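Local coordinates for protein putative esterase (Bacteroides intestinalis DSM 17393, PDB 5VOL) that probably hydrolyses ferulic acid esters of arabinoxylan, as a calcium-binding carbohydrate esterase of family CE1, at residues 228-231 / 232-236. Residues are numbered along the deposited sequence; the frame is centred on the assembly and turned at random.
Sequences RNIE and FYQAM
The side chains of Ile230 and Gln234, one helical turn apart, leave the helix alongside each other. The methyl CG2 of Ile230 meets the amide of Gln234, 3.5 Å from its OE1 and 3.6 Å from its CD. Gln234 reaches this place because its CG stands anti to the carbonyl carbon (chi1 -73°) and the chain then extends, which also lays CG 3.3 Å from the carbonyl O of Ile230. Between their backbones, Gln234 N donates to Ile230 O at 2.8 Å, the straightest of the four backbone bonds that join 228-231 to 232-236 (N-H...O 175°). The amide's NE2 is held by Asp227 of the second subunit, whose own Ile230 packs on both residues, so this face of the helix belongs to a subunit interface. The helix, 226-238, is the crossover of a beta-alpha-beta unit between parallel strands 214-218 and 244-246 of the alpha/beta-hydrolase sheet. Phe232 and Tyr233 both set CG anti to the backbone N, yet diverge: Phe232 turns inward among Val217, Val196 and Thr146, with Met236 CG over one face, 3.5 Å above the ring plane and displaced toward the rim, while Tyr233 stacks on Phe245 and bonds through OH to Asp221 O of the second subunit. Farther round, Arg228 NH1 meets the syn lone pair of Glu231 OE2 at 2.7 Å, the carboxylate oxygen lying in the guanidinium plane, a salt bridge across roughly one turn.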
loop_
_atom_site.group_PDB
_atom_site.type_symbol
_atom_site.label_atom_id
_atom_site.label_comp_id
_atom_site.label_asym_id
_atom_site.label_seq_id
_atom_site.Cartn_x
_atom_site.Cartn_y
_atom_site.Cartn_z
ATOM N N ARG C 228 -25.387 1.125 -2.954
ATOM C CA ARG C 228 -25.696 1.731 -4.249
ATOM C C ARG C 228 -24.502 1.700 -5.207
ATOM O O ARG C 228 -24.676 1.624 -6.423
ATOM C CB ARG C 228 -26.157 3.178 -4.086
ATOM C CG ARG C 228 -27.492 3.333 -3.382
ATOM C CD ARG C 228 -28.578 2.514 -4.040
ATOM N NE ARG C 228 -29.912 2.913 -3.573
ATOM C CZ ARG C 228 -30.956 2.094 -3.501
ATOM N NH1 ARG C 228 -30.834 0.820 -3.863
ATOM N NH2 ARG C 228 -32.124 2.546 -3.058
ATOM N N ASN C 229 -23.293 1.815 -4.665
ATOM C CA ASN C 229 -22.103 1.775 -5.520
ATOM C C ASN C 229 -21.911 0.365 -6.052
ATOM O O ASN C 229 -21.458 0.167 -7.180
ATOM C CB ASN C 229 -20.864 2.258 -4.761
ATOM C CG ASN C 229 -20.745 3.755 -4.766
ATOM O OD1 ASN C 229 -20.321 4.348 -5.760
ATOM N ND2 ASN C 229 -21.177 4.392 -3.676
ATOM N N ILE C 230 -22.284 -0.612 -5.237
ATOM C CA ILE C 230 -22.252 -1.999 -5.651
ATOM C C ILE C 230 -23.220 -2.219 -6.807
ATOM O O ILE C 230 -22.876 -2.867 -7.803
ATOM C CB ILE C 230 -22.587 -2.946 -4.474
ATOM C CG1 ILE C 230 -21.388 -3.042 -3.518
ATOM C CG2 ILE C 230 -22.994 -4.312 -4.997
ATOM C CD1 ILE C 230 -21.662 -3.822 -2.221
ATOM N N GLU C 231 -24.431 -1.674 -6.687
ATOM C CA GLU C 231 -25.414 -1.818 -7.755
ATOM C C GLU C 231 -24.920 -1.171 -9.037
ATOM O O GLU C 231 -25.138 -1.689 -10.133
ATOM C CB GLU C 231 -26.765 -1.192 -7.362
ATOM C CG GLU C 231 -27.460 -1.847 -6.198
ATOM C CD GLU C 231 -28.697 -1.051 -5.775
ATOM O OE1 GLU C 231 -29.358 -0.456 -6.655
ATOM O OE2 GLU C 231 -28.984 -1.001 -4.569
ATOM N N PHE C 232 -24.283 -0.015 -8.912
ATOM C CA PHE C 232 -23.730 0.633 -10.086
ATOM C C PHE C 232 -22.667 -0.258 -10.733
ATOM O O PHE C 232 -22.667 -0.469 -11.951
ATOM C CB PHE C 232 -23.125 1.983 -9.719
ATOM C CG PHE C 232 -22.396 2.641 -10.850
ATOM C CD1 PHE C 232 -23.071 3.444 -11.754
ATOM C CD2 PHE C 232 -21.033 2.449 -11.019
ATOM C CE1 PHE C 232 -22.399 4.052 -12.801
ATOM C CE2 PHE C 232 -20.356 3.056 -12.058
ATOM C CZ PHE C 232 -21.036 3.855 -12.949
ATOM N N TYR C 233 -21.758 -0.782 -9.920
ATOM C CA TYR C 233 -20.692 -1.613 -10.470
ATOM C C TYR C 233 -21.271 -2.869 -11.128
ATOM O O TYR C 233 -20.916 -3.203 -12.258
ATOM C CB TYR C 233 -19.666 -2.010 -9.395
ATOM C CG TYR C 233 -18.596 -2.906 -9.984
ATOM C CD1 TYR C 233 -17.806 -2.463 -11.046
ATOM C CD2 TYR C 233 -18.408 -4.200 -9.518
ATOM C CE1 TYR C 233 -16.845 -3.281 -11.614
ATOM C CE2 TYR C 233 -17.446 -5.026 -10.077
ATOM C CZ TYR C 233 -16.675 -4.561 -11.124
ATOM O OH TYR C 233 -15.724 -5.383 -11.683
ATOM N N GLN C 234 -22.163 -3.560 -10.424
ATOM C CA GLN C 234 -22.799 -4.751 -10.976
ATOM C C GLN C 234 -23.490 -4.450 -12.316
ATOM O O GLN C 234 -23.325 -5.206 -13.278
ATOM C CB GLN C 234 -23.782 -5.346 -9.965
ATOM C CG GLN C 234 -23.063 -6.032 -8.790
ATOM C CD GLN C 234 -23.997 -6.493 -7.690
ATOM O OE1 GLN C 234 -25.014 -5.847 -7.401
ATOM N NE2 GLN C 234 -23.649 -7.613 -7.051
ATOM N N ALA C 235 -24.212 -3.334 -12.398
ATOM C CA ALA C 235 -24.844 -2.939 -13.667
ATOM C C ALA C 235 -23.808 -2.701 -14.773
ATOM O O ALA C 235 -23.990 -3.136 -15.906
ATOM C CB ALA C 235 -25.704 -1.694 -13.478
ATOM N N MET C 236 -22.726 -2.003 -14.442
ATOM C CA MET C 236 -21.650 -1.760 -15.401
ATOM C C MET C 236 -21.039 -3.080 -15.909
ATOM O O MET C 236 -20.962 -3.322 -17.115
ATOM C CB MET C 236 -20.559 -0.894 -14.769
ATOM C CG MET C 236 -20.968 0.550 -14.537
ATOM S SD MET C 236 -20.980 1.509 -16.059
ATOM C CE MET C 236 -19.252 1.984 -16.183
#